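Local coordinates for VP4 protein (PDB 3P06) that is a birnavirus serine protease, captured as an intramolecular acyl-enzyme, and probably cleaves the viral polyprotein into its final products, at residues N1-P13 / L79-D93. Numbering follows the deposited sequence.
Sequences NGVELSAVGVLLP and LPVVQATATSILVPD
One face of the Asp93 carboxylate lies over the Asn1 carbonyl and Gly2 CA, its plane turned 43° from the Asn1 side-chain amide. Asn1 CB comes in obliquely from that side, to 3.1 Å from Asp93 OD2, while Gly2 CA lies above OD1. Close to the carboxylate plane, a water links Asp93 OD2 weakly to Gly2 O. Asp93 CG lies beside its own backbone N (chi1 -84°), which sets this face over the Asn1 carbonyl. Asp93 N gives a hydrogen bond to Asn1 O, arriving tilted 29° from the carbonyl plane. Beyond the segments, Asp93 touches Lys39.

From here strands 2-6 and 88-92 run antiparallel. Val3 and Val91 form a hydrogen-bonded pair, with Val91 N 2.8 Å from Val3 O. Leu5 and Ile89 form the next, both bonds nearly along the C=O axis. Ala7 N closes the ladder on Thr87 O at 2.9 Å, from above the carbonyl plane.

Val3, Leu5, Ile89 and Val91 share one face. Leu5 CD1 meets Val91 CG2 at 3.8 Å, and Ala7 CB rests on the end of Ile89, 3.9 Å from its CD1. Glu4, Ser6, Ser88 and Leu90 occupy the other face, where Leu90 CD1 sits over Val3 O.

After the link Ala7-Val8, the chain enters strand 9-18 of the mixed sheet. Leu11 CD2 packs on Val81 CG2 at 3.8 Å, and both methyls of Leu11 touch Ala84 CB. Met28 of strand 21-31 touches both Leu11 and Ile89. A water bridges Ala7 O and Thr85 O.

In this S50 peptidase domain of the polyprotein, strand 2-6 is the outermost strand of the four-stranded sheet within the chain, held mainly by paired backbone amides and carbonyls. Ile89, on the apolar face, and the Leu11-Ala84 contact join that sheet to the mixed one, while the Asp93 end is polar.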
loop_
_atom_site.group_PDB
_atom_site.type_symbol
_atom_site.label_atom_id
_atom_site.label_comp_id
_atom_site.label_asym_id
_atom_site.label_seq_id
_atom_site.Cartn_x
_atom_site.Cartn_y
_atom_site.Cartn_z
ATOM N N ASN A 1 5.983 -20.211 -3.071
ATOM C CA ASN A 1 6.982 -19.578 -3.988
ATOM C C ASN A 1 6.824 -18.074 -4.000
ATOM O O ASN A 1 5.699 -17.554 -3.940
ATOM C CB ASN A 1 6.911 -20.108 -5.397
ATOM C CG ASN A 1 8.023 -21.070 -5.745
ATOM O OD1 ASN A 1 8.774 -20.832 -6.709
ATOM N ND2 ASN A 1 8.117 -22.203 -5.012
ATOM N N GLY A 2 7.954 -17.373 -4.033
ATOM C CA GLY A 2 7.958 -15.910 -4.088
ATOM C C GLY A 2 9.378 -15.420 -4.328
ATOM O O GLY A 2 10.354 -16.204 -4.422
ATOM N N VAL A 3 9.517 -14.112 -4.385
ATOM C CA VAL A 3 10.798 -13.503 -4.641
ATOM C C VAL A 3 11.064 -12.488 -3.520
ATOM O O VAL A 3 10.151 -11.729 -3.123
ATOM C CB VAL A 3 10.753 -12.838 -6.038
ATOM C CG1 VAL A 3 12.101 -12.152 -6.402
ATOM C CG2 VAL A 3 10.509 -13.936 -7.109
ATOM N N GLU A 4 12.296 -12.450 -3.008
ATOM C CA GLU A 4 12.671 -11.441 -2.052
ATOM C C GLU A 4 13.401 -10.311 -2.777
ATOM O O GLU A 4 14.390 -10.568 -3.466
ATOM C CB GLU A 4 13.630 -11.979 -1.002
ATOM C CG GLU A 4 13.879 -10.926 0.094
ATOM C CD GLU A 4 15.362 -10.670 0.395
ATOM O OE1 GLU A 4 15.724 -10.810 1.592
ATOM O OE2 GLU A 4 16.173 -10.305 -0.530
ATOM N N LEU A 5 12.986 -9.065 -2.564
ATOM C CA LEU A 5 13.515 -7.936 -3.340
ATOM C C LEU A 5 14.005 -6.873 -2.371
ATOM O O LEU A 5 13.382 -6.643 -1.324
ATOM C CB LEU A 5 12.396 -7.327 -4.243
ATOM C CG LEU A 5 11.584 -8.296 -5.106
ATOM C CD1 LEU A 5 10.456 -7.578 -5.766
ATOM C CD2 LEU A 5 12.525 -8.950 -6.186
ATOM N N SER A 6 15.136 -6.227 -2.692
ATOM C CA SER A 6 15.545 -4.989 -2.020
ATOM C C SER A 6 14.580 -3.954 -2.487
ATOM O O SER A 6 14.409 -3.806 -3.663
ATOM C CB SER A 6 16.903 -4.499 -2.552
ATOM O OG SER A 6 17.868 -5.388 -2.121
ATOM N N ALA A 7 13.990 -3.188 -1.617
ATOM C CA ALA A 7 12.908 -2.299 -2.050
ATOM C C ALA A 7 12.632 -1.380 -0.933
ATOM O O ALA A 7 12.747 -1.741 0.252
ATOM C CB ALA A 7 11.615 -3.113 -2.309
ATOM N N VAL A 8 12.201 -0.204 -1.311
ATOM C CA VAL A 8 11.792 0.783 -0.341
ATOM C C VAL A 8 10.412 1.277 -0.805
ATOM O O VAL A 8 10.187 1.424 -2.002
ATOM C CB VAL A 8 12.878 1.893 -0.255
ATOM C CG1 VAL A 8 12.359 3.164 0.414
ATOM C CG2 VAL A 8 14.115 1.332 0.526
ATOM N N GLY A 9 9.503 1.477 0.132
ATOM C CA GLY A 9 8.193 1.995 -0.196
ATOM C C GLY A 9 7.356 2.127 1.051
ATOM O O GLY A 9 7.901 2.265 2.155
ATOM N N VAL A 10 6.026 2.083 0.897
ATOM C CA VAL A 10 5.164 2.271 2.050
ATOM C C VAL A 10 4.076 1.175 2.060
ATOM O O VAL A 10 3.405 0.934 1.021
ATOM C CB VAL A 10 4.535 3.726 2.062
ATOM C CG1 VAL A 10 3.468 3.854 3.170
ATOM C CG2 VAL A 10 5.652 4.794 2.252
ATOM N N LEU A 11 3.952 0.512 3.213
ATOM C CA LEU A 11 3.058 -0.601 3.359
ATOM C C LEU A 11 1.583 -0.122 3.423
ATOM O O LEU A 11 1.290 0.916 3.968
ATOM C CB LEU A 11 3.360 -1.318 4.678
ATOM C CG LEU A 11 4.596 -2.238 4.530
ATOM C CD1 LEU A 11 4.973 -2.693 5.903
ATOM C CD2 LEU A 11 4.274 -3.405 3.629
ATOM N N LEU A 12 0.675 -0.921 2.907
ATOM C CA LEU A 12 -0.749 -0.594 3.018
ATOM C C LEU A 12 -1.516 -1.900 3.288
ATOM O O LEU A 12 -1.245 -2.929 2.678
ATOM C CB LEU A 12 -1.285 0.120 1.732
ATOM C CG LEU A 12 -1.180 -0.717 0.451
ATOM C CD1 LEU A 12 -2.594 -1.024 -0.052
ATOM C CD2 LEU A 12 -0.380 0.007 -0.703
ATOM N N PRO A 13 -2.489 -1.842 4.187
ATOM C CA PRO A 13 -3.306 -3.025 4.484
ATOM C C PRO A 13 -4.385 -3.283 3.425
ATOM O O PRO A 13 -4.895 -2.343 2.826
ATOM C CB PRO A 13 -3.940 -2.678 5.862
ATOM C CG PRO A 13 -4.129 -1.212 5.808
ATOM C CD PRO A 13 -2.876 -0.681 5.024
ATOM N N LEU A 79 2.617 -3.883 -4.973
ATOM C CA LEU A 79 2.820 -5.346 -5.055
ATOM C C LEU A 79 2.327 -5.943 -3.769
ATOM O O LEU A 79 2.487 -5.352 -2.722
ATOM C CB LEU A 79 4.344 -5.667 -5.211
ATOM C CG LEU A 79 4.969 -5.361 -6.578
ATOM C CD1 LEU A 79 6.499 -5.570 -6.517
ATOM C CD2 LEU A 79 4.382 -6.280 -7.686
ATOM N N PRO A 80 1.743 -7.122 -3.836
ATOM C CA PRO A 80 1.483 -7.808 -2.597
ATOM C C PRO A 80 2.785 -8.210 -1.857
ATOM O O PRO A 80 3.747 -8.600 -2.503
ATOM C CB PRO A 80 0.812 -9.097 -3.036
ATOM C CG PRO A 80 1.255 -9.350 -4.445
ATOM C CD PRO A 80 1.499 -7.944 -5.042
ATOM N N VAL A 81 2.770 -8.244 -0.522
ATOM C CA VAL A 81 3.967 -8.663 0.220
ATOM C C VAL A 81 3.538 -9.568 1.333
ATOM O O VAL A 81 2.459 -9.361 1.950
ATOM C CB VAL A 81 4.770 -7.461 0.773
ATOM C CG1 VAL A 81 5.176 -6.509 -0.373
ATOM C CG2 VAL A 81 3.992 -6.680 1.821
ATOM N N VAL A 82 4.320 -10.606 1.594
ATOM C CA VAL A 82 3.985 -11.449 2.747
ATOM C C VAL A 82 4.962 -11.185 3.882
ATOM O O VAL A 82 4.763 -11.686 5.009
ATOM C CB VAL A 82 3.939 -12.984 2.375
ATOM C CG1 VAL A 82 2.686 -13.288 1.509
ATOM C CG2 VAL A 82 5.239 -13.502 1.645
ATOM N N GLN A 83 6.055 -10.462 3.566
ATOM C CA GLN A 83 7.066 -10.088 4.563
ATOM C C GLN A 83 7.643 -8.776 4.185
ATOM O O GLN A 83 7.791 -8.517 2.991
ATOM C CB GLN A 83 8.269 -11.065 4.696
ATOM C CG GLN A 83 7.862 -12.412 5.181
ATOM C CD GLN A 83 9.031 -13.378 5.341
ATOM O OE1 GLN A 83 10.190 -13.012 5.207
ATOM N NE2 GLN A 83 8.707 -14.621 5.660
ATOM N N ALA A 84 7.964 -7.950 5.173
ATOM C CA ALA A 84 8.668 -6.693 4.900
ATOM C C ALA A 84 9.681 -6.371 5.981
ATOM O O ALA A 84 9.459 -6.700 7.183
ATOM C CB ALA A 84 7.650 -5.511 4.728
ATOM N N THR A 85 10.782 -5.729 5.571
ATOM C CA THR A 85 11.752 -5.207 6.509
ATOM C C THR A 85 11.955 -3.742 6.113
ATOM O O THR A 85 11.332 -3.289 5.151
ATOM C CB THR A 85 13.143 -5.972 6.479
ATOM O OG1 THR A 85 13.806 -5.751 5.207
ATOM C CG2 THR A 85 12.968 -7.508 6.742
ATOM N N ALA A 86 12.822 -3.022 6.826
ATOM C CA ALA A 86 13.204 -1.643 6.405
ATOM C C ALA A 86 13.693 -1.526 4.937
ATOM O O ALA A 86 13.528 -0.467 4.286
ATOM C CB ALA A 86 14.213 -1.055 7.385
ATOM N N THR A 87 14.228 -2.619 4.375
ATOM C CA THR A 87 14.851 -2.518 3.053
ATOM C C THR A 87 14.564 -3.664 2.102
ATOM O O THR A 87 15.161 -3.745 1.007
ATOM C CB THR A 87 16.445 -2.396 3.151
ATOM O OG1 THR A 87 16.956 -3.593 3.753
ATOM C CG2 THR A 87 16.846 -1.220 3.984
ATOM N N SER A 88 13.663 -4.557 2.477
ATOM C CA SER A 88 13.323 -5.643 1.566
ATOM C C SER A 88 11.901 -6.106 1.724
ATOM O O SER A 88 11.271 -5.890 2.802
ATOM C CB SER A 88 14.299 -6.825 1.798
ATOM O OG SER A 88 13.974 -7.351 3.054
ATOM N N ILE A 89 11.384 -6.759 0.684
ATOM C CA ILE A 89 10.099 -7.381 0.819
ATOM C C ILE A 89 10.110 -8.759 0.225
ATOM O O ILE A 89 10.933 -9.062 -0.610
ATOM C CB ILE A 89 8.972 -6.572 0.067
ATOM C CG1 ILE A 89 9.366 -6.351 -1.424
ATOM C CG2 ILE A 89 8.771 -5.276 0.783
ATOM C CD1 ILE A 89 8.432 -5.411 -2.206
ATOM N N LEU A 90 9.140 -9.561 0.591
ATOM C CA LEU A 90 8.974 -10.818 -0.034
ATOM C C LEU A 90 7.592 -10.777 -0.745
ATOM O O LEU A 90 6.544 -10.608 -0.103
ATOM C CB LEU A 90 9.037 -11.899 1.017
ATOM C CG LEU A 90 8.861 -13.369 0.587
ATOM C CD1 LEU A 90 9.766 -13.711 -0.542
ATOM C CD2 LEU A 90 9.287 -14.276 1.734
ATOM N N VAL A 91 7.630 -10.951 -2.055
ATOM C CA VAL A 91 6.473 -10.833 -2.932
ATOM C C VAL A 91 6.096 -12.286 -3.292
ATOM O O VAL A 91 6.906 -13.037 -3.848
ATOM C CB VAL A 91 6.849 -10.011 -4.207
ATOM C CG1 VAL A 91 5.658 -9.893 -5.228
ATOM C CG2 VAL A 91 7.298 -8.557 -3.805
ATOM N N PRO A 92 4.868 -12.672 -2.980
ATOM C CA PRO A 92 4.466 -14.079 -3.247
ATOM C C PRO A 92 4.172 -14.217 -4.747
ATOM O O PRO A 92 3.847 -13.215 -5.418
ATOM C CB PRO A 92 3.191 -14.255 -2.414
ATOM C CG PRO A 92 2.570 -12.751 -2.440
ATOM C CD PRO A 92 3.814 -11.854 -2.319
ATOM N N ASP A 93 4.317 -15.434 -5.262
ATOM C CA ASP A 93 4.005 -15.708 -6.654
ATOM C C ASP A 93 2.462 -15.780 -6.813
ATOM O O ASP A 93 1.945 -15.472 -7.853
ATOM C CB ASP A 93 4.603 -17.034 -7.050
ATOM C CG ASP A 93 6.065 -16.919 -7.457
ATOM O OD1 ASP A 93 6.634 -15.788 -7.530
ATOM O OD2 ASP A 93 6.643 -18.007 -7.722
HETATM O O HOH W 1 9.878 -17.295 -7.626
HETATM O O HOH W 2 10.957 -2.283 2.334
#